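Local coordinates for protein lysozyme C, milk isozyme (PDB 2EQL) that hydrolyses the beta-1,4 links between N-acetylmuramic acid and N-acetylglucosamine in bacterial peptidoglycan and binds one calcium ion per molecule, at residues A[28-33]-A[121-126]; A[41-46]-A[82-87]; A[55-60]-A[90-95]. One frame throughout, in Å; residues are numbered along the deposited sequence.

Contact 1 (A[28-33]-A[121-126])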
ATOM      1  N   TRP A  28       4.843   7.025   1.789  1.00  7.62           N
ATOM      2  CA  TRP A  28       3.604   6.270   1.680  1.00  5.61           C
ATOM      3  C   TRP A  28       2.933   6.544   0.338  1.00  6.35           C
ATOM      4  O   TRP A  28       2.597   5.612  -0.376  1.00  2.59           O
ATOM      5  CB  TRP A  28       2.637   6.683   2.831  1.00  6.35           C
ATOM      6  CG  TRP A  28       3.073   6.142   4.174  1.00  5.18           C
ATOM      7  CD1 TRP A  28       3.679   6.928   5.111  1.00  6.60           C
ATOM      8  CD2 TRP A  28       2.976   4.820   4.540  1.00  5.61           C
ATOM      9  NE1 TRP A  28       3.981   6.094   6.077  1.00  7.45           N
ATOM     10  CE2 TRP A  28       3.581   4.827   5.779  1.00  5.41           C
ATOM     11  CE3 TRP A  28       2.464   3.650   3.969  1.00  6.63           C
ATOM     12  CZ2 TRP A  28       3.671   3.627   6.463  1.00  5.40           C
ATOM     13  CZ3 TRP A  28       2.563   2.466   4.668  1.00  5.31           C
ATOM     14  CH2 TRP A  28       3.163   2.457   5.913  1.00  2.59           C
ATOM     15  N   VAL A  29       2.743   7.822  -0.020  1.00  7.48           N
ATOM     16  CA  VAL A  29       2.136   8.233  -1.266  1.00  7.30           C
ATOM     17  C   VAL A  29       2.961   7.750  -2.433  1.00  7.24           C
ATOM     18  O   VAL A  29       2.421   7.266  -3.432  1.00 10.77           O
ATOM     19  CB  VAL A  29       2.001   9.774  -1.366  1.00  7.01           C
ATOM     20  CG1 VAL A  29       1.316  10.141  -2.719  1.00  7.23           C
ATOM     21  CG2 VAL A  29       1.199  10.309  -0.175  1.00  2.65           C
ATOM     22  N   CYS A  30       4.272   7.776  -2.314  1.00  9.61           N
ATOM     23  CA  CYS A  30       5.120   7.436  -3.456  1.00 11.32           C
ATOM     24  C   CYS A  30       5.052   5.942  -3.751  1.00 11.93           C
ATOM     25  O   CYS A  30       5.022   5.512  -4.917  1.00 11.72           O
ATOM     26  CB  CYS A  30       6.512   7.881  -3.121  1.00  9.29           C
ATOM     27  SG  CYS A  30       7.603   7.526  -4.483  1.00 13.51           S
ATOM     28  N   MET A  31       4.942   5.175  -2.643  1.00 10.87           N
ATOM     29  CA  MET A  31       4.785   3.738  -2.692  1.00 11.83           C
ATOM     30  C   MET A  31       3.462   3.441  -3.449  1.00 11.38           C
ATOM     31  O   MET A  31       3.481   2.719  -4.457  1.00  7.57           O
ATOM     32  CB  MET A  31       4.785   3.254  -1.227  1.00 11.87           C
ATOM     33  CG  MET A  31       4.548   1.769  -1.007  1.00 12.67           C
ATOM     34  SD  MET A  31       2.807   1.256  -1.027  1.00 10.59           S
ATOM     35  CE  MET A  31       2.664   1.592   0.712  1.00 10.52           C
ATOM     36  N   ALA A  32       2.320   4.017  -3.037  1.00  8.11           N
ATOM     37  CA  ALA A  32       1.058   3.864  -3.736  1.00  6.00           C
ATOM     38  C   ALA A  32       1.191   4.229  -5.196  1.00  6.48           C
ATOM     39  O   ALA A  32       0.694   3.399  -5.991  1.00  6.90           O
ATOM     40  CB  ALA A  32      -0.014   4.743  -3.178  1.00  3.00           C
ATOM     41  N   GLU A  33       1.877   5.284  -5.673  1.00  4.27           N
ATOM     42  CA  GLU A  33       1.839   5.408  -7.114  1.00  8.08           C
ATOM     43  C   GLU A  33       2.573   4.310  -7.814  1.00  6.61           C
ATOM     44  O   GLU A  33       1.950   3.610  -8.575  1.00 10.38           O
ATOM     45  CB  GLU A  33       2.378   6.699  -7.655  1.00  6.44           C
ATOM     46  CG  GLU A  33       3.688   7.331  -7.422  1.00  8.26           C
ATOM     47  CD  GLU A  33       3.861   8.481  -8.413  1.00 10.89           C
ATOM     48  OE1 GLU A  33       3.738   8.252  -9.619  1.00 14.57           O
ATOM     49  OE2 GLU A  33       4.129   9.613  -8.011  1.00 13.58           O
ATOM     50  N   SER A 121      11.609  15.484  -1.114  1.00 15.84           N
ATOM     51  CA  SER A 121      11.532  16.763  -0.439  1.00 15.63           C
ATOM     52  C   SER A 121      10.511  17.761  -0.950  1.00 17.81           C
ATOM     53  O   SER A 121      10.127  18.727  -0.286  1.00 22.56           O
ATOM     54  CB  SER A 121      12.904  17.393  -0.518  1.00 14.83           C
ATOM     55  OG  SER A 121      13.891  16.369  -0.593  1.00 12.70           O
ATOM     56  N   GLU A 122      10.145  17.560  -2.208  1.00 18.37           N
ATOM     57  CA  GLU A 122       9.247  18.432  -2.948  1.00 16.11           C
ATOM     58  C   GLU A 122       8.278  17.574  -3.799  1.00 14.15           C
ATOM     59  O   GLU A 122       7.608  18.036  -4.728  1.00  9.81           O
ATOM     60  CB  GLU A 122      10.147  19.391  -3.764  1.00 18.42           C
ATOM     61  CG  GLU A 122      11.174  18.874  -4.764  1.00 23.95           C
ATOM     62  CD  GLU A 122      12.270  17.883  -4.281  1.00 25.17           C
ATOM     63  OE1 GLU A 122      11.948  16.698  -4.067  1.00 23.18           O
ATOM     64  OE2 GLU A 122      13.440  18.282  -4.182  1.00 23.17           O
ATOM     65  N   TYR A 123       8.081  16.303  -3.353  1.00 12.07           N
ATOM     66  CA  TYR A 123       7.190  15.356  -3.995  1.00  8.77           C
ATOM     67  C   TYR A 123       5.731  15.743  -3.713  1.00 10.10           C
ATOM     68  O   TYR A 123       4.895  15.659  -4.601  1.00  9.77           O
ATOM     69  CB  TYR A 123       7.502  13.981  -3.471  1.00  8.89           C
ATOM     70  CG  TYR A 123       6.568  12.878  -3.937  1.00  9.85           C
ATOM     71  CD1 TYR A 123       6.752  12.352  -5.185  1.00  9.27           C
ATOM     72  CD2 TYR A 123       5.573  12.384  -3.118  1.00  8.61           C
ATOM     73  CE1 TYR A 123       5.962  11.327  -5.602  1.00  7.33           C
ATOM     74  CE2 TYR A 123       4.783  11.361  -3.536  1.00  5.48           C
ATOM     75  CZ  TYR A 123       5.004  10.858  -4.773  1.00  6.21           C
ATOM     76  OH  TYR A 123       4.308   9.782  -5.197  1.00  7.64           O
ATOM     77  N   LEU A 124       5.331  16.210  -2.531  1.00  7.26           N
ATOM     78  CA  LEU A 124       3.970  16.654  -2.409  1.00  2.50           C
ATOM     79  C   LEU A 124       3.862  18.165  -2.484  1.00  5.88           C
ATOM     80  O   LEU A 124       2.855  18.720  -2.100  1.00  7.56           O
ATOM     81  CB  LEU A 124       3.442  16.117  -1.105  1.00  2.01           C
ATOM     82  CG  LEU A 124       3.570  14.619  -0.978  1.00  2.91           C
ATOM     83  CD1 LEU A 124       3.241  14.226   0.450  1.00  4.17           C
ATOM     84  CD2 LEU A 124       2.662  13.926  -1.982  1.00  2.00           C
ATOM     85  N   ALA A 125       4.848  18.912  -2.988  1.00 10.52           N
ATOM     86  CA  ALA A 125       4.847  20.388  -3.071  1.00 12.15           C
ATOM     87  C   ALA A 125       3.560  21.081  -3.524  1.00 12.97           C
ATOM     88  O   ALA A 125       3.054  22.068  -2.991  1.00 14.15           O
ATOM     89  CB  ALA A 125       5.975  20.837  -4.029  1.00  9.61           C
ATOM     90  N   SER A 126       2.957  20.475  -4.514  1.00 13.75           N
ATOM     91  CA  SER A 126       1.771  21.021  -5.090  1.00 15.16           C
ATOM     92  C   SER A 126       0.477  20.508  -4.440  1.00 14.74           C
ATOM     93  O   SER A 126      -0.646  20.835  -4.830  1.00 11.99           O
ATOM     94  CB  SER A 126       1.943  20.692  -6.570  1.00 16.90           C
ATOM     95  OG  SER A 126       2.472  19.384  -6.803  1.00 22.01           O
TER

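Contact 2 (A[41-46]-A[82-87])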
ATOM      1  N   ARG A  41      -8.220  -0.810  -7.737  1.00 11.71           N
ATOM      2  CA  ARG A  41      -8.430  -2.049  -8.444  1.00 15.04           C
ATOM      3  C   ARG A  41      -7.089  -2.615  -8.907  1.00 12.97           C
ATOM      4  O   ARG A  41      -7.051  -3.401  -9.856  1.00 17.23           O
ATOM      5  CB  ARG A  41      -9.311  -1.851  -9.685  1.00 18.87           C
ATOM      6  CG  ARG A  41     -10.780  -2.029  -9.433  1.00 22.59           C
ATOM      7  CD  ARG A  41     -11.549  -0.759  -9.710  1.00 24.99           C
ATOM      8  NE  ARG A  41     -12.477  -0.720  -8.602  1.00 32.42           N
ATOM      9  CZ  ARG A  41     -13.704  -0.201  -8.659  1.00 34.70           C
ATOM     10  NH1 ARG A  41     -14.202   0.448  -9.731  1.00 34.58           N
ATOM     11  NH2 ARG A  41     -14.422  -0.330  -7.551  1.00 36.20           N
ATOM     12  N   ALA A  42      -5.935  -2.261  -8.401  1.00  8.50           N
ATOM     13  CA  ALA A  42      -4.757  -2.879  -8.934  1.00  9.00           C
ATOM     14  C   ALA A  42      -4.753  -4.318  -8.483  1.00  9.79           C
ATOM     15  O   ALA A  42      -4.954  -4.516  -7.297  1.00 11.65           O
ATOM     16  CB  ALA A  42      -3.542  -2.173  -8.408  1.00  8.72           C
ATOM     17  N   PHE A  43      -4.609  -5.363  -9.288  1.00 12.61           N
ATOM     18  CA  PHE A  43      -4.452  -6.731  -8.810  1.00 14.36           C
ATOM     19  C   PHE A  43      -3.358  -7.369  -9.632  1.00 14.81           C
ATOM     20  O   PHE A  43      -3.295  -7.141 -10.841  1.00 14.77           O
ATOM     21  CB  PHE A  43      -5.722  -7.548  -8.976  1.00 19.73           C
ATOM     22  CG  PHE A  43      -6.721  -6.912  -8.040  1.00 27.69           C
ATOM     23  CD1 PHE A  43      -6.610  -7.073  -6.668  1.00 28.76           C
ATOM     24  CD2 PHE A  43      -7.662  -6.014  -8.543  1.00 32.84           C
ATOM     25  CE1 PHE A  43      -7.424  -6.325  -5.817  1.00 30.76           C
ATOM     26  CE2 PHE A  43      -8.462  -5.272  -7.675  1.00 33.63           C
ATOM     27  CZ  PHE A  43      -8.335  -5.417  -6.306  1.00 30.87           C
ATOM     28  N   ASN A  44      -2.392  -8.065  -9.048  1.00 15.71           N
ATOM     29  CA  ASN A  44      -1.455  -8.788  -9.869  1.00 16.73           C
ATOM     30  C   ASN A  44      -1.226 -10.172  -9.306  1.00 19.50           C
ATOM     31  O   ASN A  44      -0.768 -10.364  -8.185  1.00 18.02           O
ATOM     32  CB  ASN A  44      -0.105  -8.140  -9.962  1.00 19.23           C
ATOM     33  CG  ASN A  44       0.650  -8.849 -11.083  1.00 21.82           C
ATOM     34  OD1 ASN A  44       1.746  -9.431 -10.970  1.00 23.92           O
ATOM     35  ND2 ASN A  44       0.024  -8.778 -12.253  1.00 21.37           N
ATOM     36  N   GLY A  45      -1.634 -11.139 -10.111  1.00 21.75           N
ATOM     37  CA  GLY A  45      -1.542 -12.548  -9.823  1.00 23.71           C
ATOM     38  C   GLY A  45      -0.493 -13.204 -10.684  1.00 25.80           C
ATOM     39  O   GLY A  45      -0.476 -13.019 -11.912  1.00 25.41           O
ATOM     40  N   LYS A  46       0.360 -13.963  -9.971  1.00 27.36           N
ATOM     41  CA  LYS A  46       1.474 -14.710 -10.562  1.00 25.81           C
ATOM     42  C   LYS A  46       1.645 -16.152 -10.033  1.00 25.39           C
ATOM     43  O   LYS A  46       2.280 -16.332  -8.996  1.00 23.35           O
ATOM     44  CB  LYS A  46       2.768 -13.891 -10.342  1.00 26.26           C
ATOM     45  CG  LYS A  46       2.949 -13.179  -8.979  1.00 27.86           C
ATOM     46  CD  LYS A  46       2.292 -11.808  -8.929  1.00 26.91           C
ATOM     47  CE  LYS A  46       2.623 -11.106  -7.654  1.00 26.49           C
ATOM     48  NZ  LYS A  46       2.025 -11.849  -6.569  1.00 28.87           N
ATOM     49  N   LYS A  82     -11.773  -7.207   0.537  1.00  5.43           N
ATOM     50  CA  LYS A  82     -12.007  -5.923   1.165  1.00  6.44           C
ATOM     51  C   LYS A  82     -10.972  -4.926   0.602  1.00  6.34           C
ATOM     52  O   LYS A  82     -11.117  -3.729   0.732  1.00  8.18           O
ATOM     53  CB  LYS A  82     -11.880  -6.068   2.713  1.00  7.23           C
ATOM     54  CG  LYS A  82     -12.947  -6.923   3.374  1.00  4.44           C
ATOM     55  CD  LYS A  82     -12.526  -7.413   4.805  1.00  9.42           C
ATOM     56  CE  LYS A  82     -13.470  -8.630   5.288  1.00  9.60           C
ATOM     57  NZ  LYS A  82     -12.974  -9.496   6.357  1.00  2.06           N
ATOM     58  N   LEU A  83      -9.885  -5.379  -0.041  1.00  9.11           N
ATOM     59  CA  LEU A  83      -8.875  -4.578  -0.703  1.00  7.09           C
ATOM     60  C   LEU A  83      -9.205  -4.301  -2.186  1.00  6.26           C
ATOM     61  O   LEU A  83      -8.476  -3.594  -2.880  1.00  3.91           O
ATOM     62  CB  LEU A  83      -7.542  -5.324  -0.563  1.00 12.00           C
ATOM     63  CG  LEU A  83      -7.146  -5.813   0.828  1.00 11.55           C
ATOM     64  CD1 LEU A  83      -5.879  -6.643   0.758  1.00 13.36           C
ATOM     65  CD2 LEU A  83      -6.928  -4.618   1.729  1.00 13.21           C
ATOM     66  N   LEU A  84     -10.295  -4.814  -2.745  1.00  7.57           N
ATOM     67  CA  LEU A  84     -10.646  -4.583  -4.140  1.00 12.32           C
ATOM     68  C   LEU A  84     -11.582  -3.338  -4.276  1.00 14.19           C
ATOM     69  O   LEU A  84     -12.037  -2.908  -5.355  1.00 16.06           O
ATOM     70  CB  LEU A  84     -11.318  -5.917  -4.697  1.00 13.43           C
ATOM     71  CG  LEU A  84     -10.640  -7.295  -5.079  1.00 14.95           C
ATOM     72  CD1 LEU A  84     -11.433  -8.492  -4.651  1.00 14.73           C
ATOM     73  CD2 LEU A  84     -10.740  -7.538  -6.580  1.00 15.63           C
ATOM     74  N   ASP A  85     -11.790  -2.681  -3.137  1.00 14.41           N
ATOM     75  CA  ASP A  85     -12.836  -1.708  -2.915  1.00 12.58           C
ATOM     76  C   ASP A  85     -12.580  -0.205  -3.086  1.00 11.78           C
ATOM     77  O   ASP A  85     -11.495   0.230  -3.442  1.00 11.01           O
ATOM     78  CB  ASP A  85     -13.325  -2.118  -1.521  1.00 13.63           C
ATOM     79  CG  ASP A  85     -14.695  -1.618  -1.135  1.00 15.47           C
ATOM     80  OD1 ASP A  85     -15.480  -1.366  -2.043  1.00 16.10           O
ATOM     81  OD2 ASP A  85     -14.983  -1.482   0.057  1.00 16.95           O
ATOM     82  N   GLU A  86     -13.596   0.653  -2.895  1.00 12.71           N
ATOM     83  CA  GLU A  86     -13.400   2.099  -3.016  1.00 13.60           C
ATOM     84  C   GLU A  86     -12.825   2.600  -1.735  1.00 14.71           C
ATOM     85  O   GLU A  86     -12.083   3.581  -1.725  1.00 15.11           O
ATOM     86  CB  GLU A  86     -14.674   2.958  -3.189  1.00 18.03           C
ATOM     87  CG  GLU A  86     -15.877   2.385  -3.964  1.00 18.08           C
ATOM     88  CD  GLU A  86     -15.470   1.740  -5.277  1.00 21.71           C
ATOM     89  OE1 GLU A  86     -14.796   2.393  -6.120  1.00 20.46           O
ATOM     90  OE2 GLU A  86     -15.840   0.559  -5.420  1.00 24.87           O
ATOM     91  N   ASN A  87     -13.252   1.919  -0.656  1.00 15.23           N
ATOM     92  CA  ASN A  87     -12.831   2.280   0.681  1.00 12.60           C
ATOM     93  C   ASN A  87     -11.446   1.718   0.974  1.00 10.81           C
ATOM     94  O   ASN A  87     -11.153   0.547   0.753  1.00 15.08           O
ATOM     95  CB  ASN A  87     -13.885   1.756   1.645  1.00 10.97           C
ATOM     96  CG  ASN A  87     -13.607   1.996   3.118  1.00  7.01           C
ATOM     97  OD1 ASN A  87     -14.003   2.976   3.726  1.00  4.36           O
ATOM     98  ND2 ASN A  87     -12.924   1.072   3.752  1.00  5.35           N
TER

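Contact 3 (A[55-60]-A[90-95])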
ATOM      1  N   GLY A  55      -4.822  -4.395  -4.542  1.00  5.85           N
ATOM      2  CA  GLY A  55      -5.202  -3.007  -4.277  1.00  5.91           C
ATOM      3  C   GLY A  55      -4.171  -1.888  -4.348  1.00  5.35           C
ATOM      4  O   GLY A  55      -3.036  -2.025  -4.795  1.00  7.73           O
ATOM      5  N   LEU A  56      -4.618  -0.748  -3.893  1.00  2.00           N
ATOM      6  CA  LEU A  56      -3.804   0.427  -3.770  1.00  3.23           C
ATOM      7  C   LEU A  56      -2.384   0.220  -3.209  1.00  2.01           C
ATOM      8  O   LEU A  56      -1.416   0.862  -3.615  1.00  3.75           O
ATOM      9  CB  LEU A  56      -4.594   1.417  -2.896  1.00  2.02           C
ATOM     10  CG  LEU A  56      -3.939   2.682  -2.379  1.00  2.02           C
ATOM     11  CD1 LEU A  56      -4.224   3.790  -3.351  1.00  2.02           C
ATOM     12  CD2 LEU A  56      -4.448   3.000  -0.977  1.00  2.40           C
ATOM     13  N   PHE A  57      -2.219  -0.599  -2.185  1.00  5.51           N
ATOM     14  CA  PHE A  57      -0.898  -0.869  -1.667  1.00  4.78           C
ATOM     15  C   PHE A  57      -0.399  -2.179  -2.209  1.00  4.05           C
ATOM     16  O   PHE A  57       0.720  -2.432  -1.894  1.00  9.23           O
ATOM     17  CB  PHE A  57      -0.893  -0.963  -0.143  1.00  7.81           C
ATOM     18  CG  PHE A  57      -1.370   0.265   0.637  1.00  6.46           C
ATOM     19  CD1 PHE A  57      -0.695   1.452   0.510  1.00  7.75           C
ATOM     20  CD2 PHE A  57      -2.488   0.166   1.451  1.00  4.74           C
ATOM     21  CE1 PHE A  57      -1.159   2.552   1.206  1.00 11.19           C
ATOM     22  CE2 PHE A  57      -2.948   1.256   2.140  1.00  7.33           C
ATOM     23  CZ  PHE A  57      -2.282   2.450   2.019  1.00 11.28           C
ATOM     24  N   GLN A  58      -1.076  -3.050  -2.968  1.00  4.76           N
ATOM     25  CA  GLN A  58      -0.612  -4.353  -3.445  1.00  3.62           C
ATOM     26  C   GLN A  58      -0.145  -5.293  -2.322  1.00  7.32           C
ATOM     27  O   GLN A  58       0.961  -5.844  -2.266  1.00 11.60           O
ATOM     28  CB  GLN A  58       0.487  -4.142  -4.505  1.00  3.20           C
ATOM     29  CG  GLN A  58       0.088  -3.529  -5.898  1.00  3.02           C
ATOM     30  CD  GLN A  58      -0.834  -4.388  -6.788  1.00  4.61           C
ATOM     31  OE1 GLN A  58      -0.445  -5.304  -7.519  1.00  2.01           O
ATOM     32  NE2 GLN A  58      -2.128  -4.127  -6.748  1.00  2.82           N
ATOM     33  N   LEU A  59      -1.080  -5.569  -1.403  1.00  8.97           N
ATOM     34  CA  LEU A  59      -0.883  -6.402  -0.227  1.00  5.87           C
ATOM     35  C   LEU A  59      -1.047  -7.818  -0.677  1.00  7.44           C
ATOM     36  O   LEU A  59      -2.055  -8.204  -1.281  1.00  9.64           O
ATOM     37  CB  LEU A  59      -1.929  -6.103   0.817  1.00  3.77           C
ATOM     38  CG  LEU A  59      -1.680  -5.130   1.988  1.00  6.28           C
ATOM     39  CD1 LEU A  59      -0.402  -4.276   1.787  1.00  5.11           C
ATOM     40  CD2 LEU A  59      -2.916  -4.231   2.122  1.00  2.09           C
ATOM     41  N   ASN A  60      -0.009  -8.591  -0.434  1.00  7.46           N
ATOM     42  CA  ASN A  60      -0.032  -9.963  -0.922  1.00  6.71           C
ATOM     43  C   ASN A  60      -0.759 -10.994  -0.047  1.00  4.58           C
ATOM     44  O   ASN A  60      -0.658 -11.042   1.190  1.00  2.07           O
ATOM     45  CB  ASN A  60       1.399 -10.357  -1.177  1.00  4.04           C
ATOM     46  CG  ASN A  60       1.548 -11.789  -1.638  1.00  9.35           C
ATOM     47  OD1 ASN A  60       1.724 -12.700  -0.817  1.00  8.91           O
ATOM     48  ND2 ASN A  60       1.464 -12.042  -2.939  1.00  8.33           N
ATOM     49  N   ASP A  90      -9.263  -0.642   5.251  1.00  9.47           N
ATOM     50  CA  ASP A  90      -8.680  -1.911   5.643  1.00  7.37           C
ATOM     51  C   ASP A  90      -7.260  -1.910   5.150  1.00  6.65           C
ATOM     52  O   ASP A  90      -6.365  -2.443   5.816  1.00  7.36           O
ATOM     53  CB  ASP A  90      -9.427  -3.083   5.033  1.00  6.16           C
ATOM     54  CG  ASP A  90     -10.869  -3.013   5.436  1.00  6.60           C
ATOM     55  OD1 ASP A  90     -11.647  -2.360   4.734  1.00 10.35           O
ATOM     56  OD2 ASP A  90     -11.208  -3.572   6.463  1.00  4.09           O
ATOM     57  N   ASP A  91      -7.079  -1.244   3.998  1.00  6.67           N
ATOM     58  CA  ASP A  91      -5.770  -1.131   3.358  1.00  8.00           C
ATOM     59  C   ASP A  91      -4.801  -0.370   4.272  1.00  9.66           C
ATOM     60  O   ASP A  91      -3.640  -0.761   4.420  1.00  9.05           O
ATOM     61  CB  ASP A  91      -5.928  -0.412   2.006  1.00  6.20           C
ATOM     62  CG  ASP A  91      -6.901  -0.995   0.983  1.00  5.93           C
ATOM     63  OD1 ASP A  91      -8.094  -1.075   1.245  1.00  9.35           O
ATOM     64  OD2 ASP A  91      -6.487  -1.326  -0.126  1.00  9.06           O
ATOM     65  N   ILE A  92      -5.326   0.671   4.946  1.00 11.13           N
ATOM     66  CA  ILE A  92      -4.633   1.479   5.922  1.00 11.84           C
ATOM     67  C   ILE A  92      -4.220   0.596   7.087  1.00 11.51           C
ATOM     68  O   ILE A  92      -3.011   0.543   7.349  1.00 12.26           O
ATOM     69  CB  ILE A  92      -5.601   2.617   6.318  1.00 16.38           C
ATOM     70  CG1 ILE A  92      -4.891   3.836   5.865  1.00 17.53           C
ATOM     71  CG2 ILE A  92      -6.023   2.717   7.814  1.00 21.73           C
ATOM     72  CD1 ILE A  92      -5.457   4.204   4.476  1.00 16.79           C
ATOM     73  N   SER A  93      -5.129  -0.130   7.767  1.00  8.56           N
ATOM     74  CA  SER A  93      -4.741  -1.004   8.846  1.00  5.82           C
ATOM     75  C   SER A  93      -3.714  -2.027   8.385  1.00  6.07           C
ATOM     76  O   SER A  93      -2.726  -2.237   9.095  1.00  6.50           O
ATOM     77  CB  SER A  93      -5.944  -1.741   9.383  1.00  5.76           C
ATOM     78  OG  SER A  93      -6.811  -0.769   9.959  1.00  8.76           O
ATOM     79  N   CYS A  94      -3.818  -2.633   7.189  1.00  4.39           N
ATOM     80  CA  CYS A  94      -2.845  -3.643   6.858  1.00  3.57           C
ATOM     81  C   CYS A  94      -1.497  -3.014   6.483  1.00  2.01           C
ATOM     82  O   CYS A  94      -0.463  -3.551   6.851  1.00  3.00           O
ATOM     83  CB  CYS A  94      -3.435  -4.509   5.754  1.00  2.02           C
ATOM     84  SG  CYS A  94      -2.482  -6.034   5.638  1.00  2.71           S
ATOM     85  N   ALA A  95      -1.393  -1.883   5.802  1.00  2.01           N
ATOM     86  CA  ALA A  95      -0.100  -1.223   5.646  1.00  4.32           C
ATOM     87  C   ALA A  95       0.525  -0.900   7.029  1.00  3.30           C
ATOM     88  O   ALA A  95       1.692  -1.181   7.290  1.00  2.00           O
ATOM     89  CB  ALA A  95      -0.280   0.093   4.859  1.00  2.33           C
TER

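Contact 1 (A[28-33]-A[121-126])
Val-29 and Cys-30, on one side of helix 25-36, meet Tyr-123 and Leu-124 of the irregular C-terminal chain that follows helix 109-114. The backbones stay well apart. The CA atoms of Cys-30 and Tyr-123 are 8.2 Å from each other, and those of Val-29 and Leu-124 are 8.7 Å apart. Segment 121-126 has no regular secondary structure, and its side chains bridge the gap.

Tyr-123 does most of the work. Its CG lies anti to the backbone N (chi1 174°), and the ring reaches the helix with its hydroxyl end first. The hydroxyl donates a hydrogen bond to Glu-33, with 2.8 Å between Tyr-123 OH and Glu-33 OE2. The carboxylate receives it on the anti lone pair of OE2, the one turned away from OE1. Its plane is 42° from that of the ring. Glu-33 and Tyr-123 approach from opposite directions.

The rest of the ring packs against the helix. Val-29 CG1 lies near the ring plane at the CE2 edge, 3.8 Å from Tyr-123 CE2. The same methyl touches Leu-124 CD2 at 4.1 Å. Cys-30 sits obliquely to the ring: its SG is 4.7 Å from the Tyr-123 ring centroid, 32° off the ring normal. That sulfur forms the disulfide to Cys-115. Leu-8 of helix 5-13 also packs on Val-29, and Lys-5 makes a cation-pi contact with the Tyr-123 ring.

The chemistry is mixed. One polar bond fixes the end of the ring, while apolar groups and a disulfide sulfur hold its flank. The hydroxyl donor would tend to stabilise the charged form of Glu-33. The C-terminal chain is thus joined to the helix that carries the predicted catalytic Glu-35.

Contact 2 (A[41-46]-A[82-87])
Phe-43 and Leu-84 form the centre of this surface contact in the beta domain of the C-type lysozyme fold. Phe-43 belongs to the edge strand 43-45 of the antiparallel sheet. Leu-84 belongs to the loop that leads toward the calcium site. The two side chains cross at about a right angle. Leu-84 CD2 lies over one face of the Phe-43 ring, 3.5 Å from its centroid and 25° off the normal, as a CH-pi contact. It is displaced toward the rim, on the CZ side. The backbone O of Leu-83 comes to the ring edge instead, 3.9 Å from Phe-43 CZ.

A second link lies farther along the loop. Arg-41 and Glu-86 form a salt bridge, with Arg-41 NH2 2.7 Å from Glu-86 OE2. OE1 of Glu-86 is also near that nitrogen, but the two flat groups do not lie side by side in one plane: they are turned 80° against each other. The Arg-41 chain bends at chi2 and chi3, which turns the edge of the guanidinium to Glu-86, with Leu-84 O also near its plane.

Outside this shell, Tyr-54 of the neighbouring strand meets the Phe-43 ring with the planes about 70° apart, and it also touches Leu-84. Asn-39 accepts a hydrogen bond from the backbone N of Arg-41. Lys-82, Asp-85 and Asn-87 are inferred calcium ligands, so the loop held here is part of the calcium-binding loop. Between Leu-84 and Glu-86, Asp-85 turns back on the chain: its OD1 receives a weak bond of 2.9 Å from Glu-86 N.

Contact 3 (A[55-60]-A[90-95])
The inferred calcium-binding Asp-91 and the buried Phe-57 meet where the beta domain packs on helix 89-98, in the hydrophobic core of the lysozyme. Phe-57 lies in the type I turn from Gly-55 to Gln-58, which leads into strand 59-60.

The Phe-57 ring is enclosed from several directions. Ala-95 CB lies over one face, 4.1 Å from the ring centroid and only 13° off the normal, which makes it a CH-pi contact. Leu-56 CD2 from the same turn covers the opposite face. At the rim, Phe-57 CE2 is 3.4 Å from Asp-91 CB, and the backbone of Asp-91 and Ile-92 closes on the same corner. With CG anti to the carbonyl carbon (chi1 -59°), Phe-57 sends its ring toward the helix, between Ala-95 and Leu-56. Met-31 of helix 25-36 adds a further wall.

Beside it, Leu-59 CD2 packs on Cys-94 CB at 3.7 Å. The Cys-94 sulfur reaches Leu-59 CG at 3.8 Å and forms the disulfide to Cys-76.

The turn itself is tied by polar bonds. Gly-55 O accepts from two donors of Gln-58, the backbone N at 2.9 Å and NE2 at 3.0 Å. The NE2 bond is nearly straight (173°), with the oxygen close to the amide plane. Phe-57 O is bonded by Trp-108 NE1, and Leu-56 O by Ser-36 OG.

Asp-91 thus has two roles. Its CB belongs to the core, while its carboxylate is among the inferred calcium ligands. Asp-90, whose carboxylate leads away from segment 55-60, is another. A calcium loop running into a helix that packs on the beta domain is characteristic of calcium-binding lysozymes and alpha-lactalbumins.

Contacts 2 and 3 are neighbours, with centres about 9 Å apart. They share the antiparallel sheet: Ala-42 O lies 2.8 Å from Gly-55 N, a probable hydrogen bond. Their second segments carry the inferred calcium ligands, Lys-82, Asp-85 and Asn-87 in one and Asp-90 and Asp-91 in the other. Contact 1 lies across the chain's centre from contact 2, about 21 Å between centres, and about 17 Å from contact 3. Helix 25-36 still joins it to contact 3, since Met-31 CE is 3.4 Å from Phe-57 CD1. The predicted catalytic Glu-35 is on this helix, with its side chain about 6 Å from that of Phe-57 and about 8 Å from that of Glu-33.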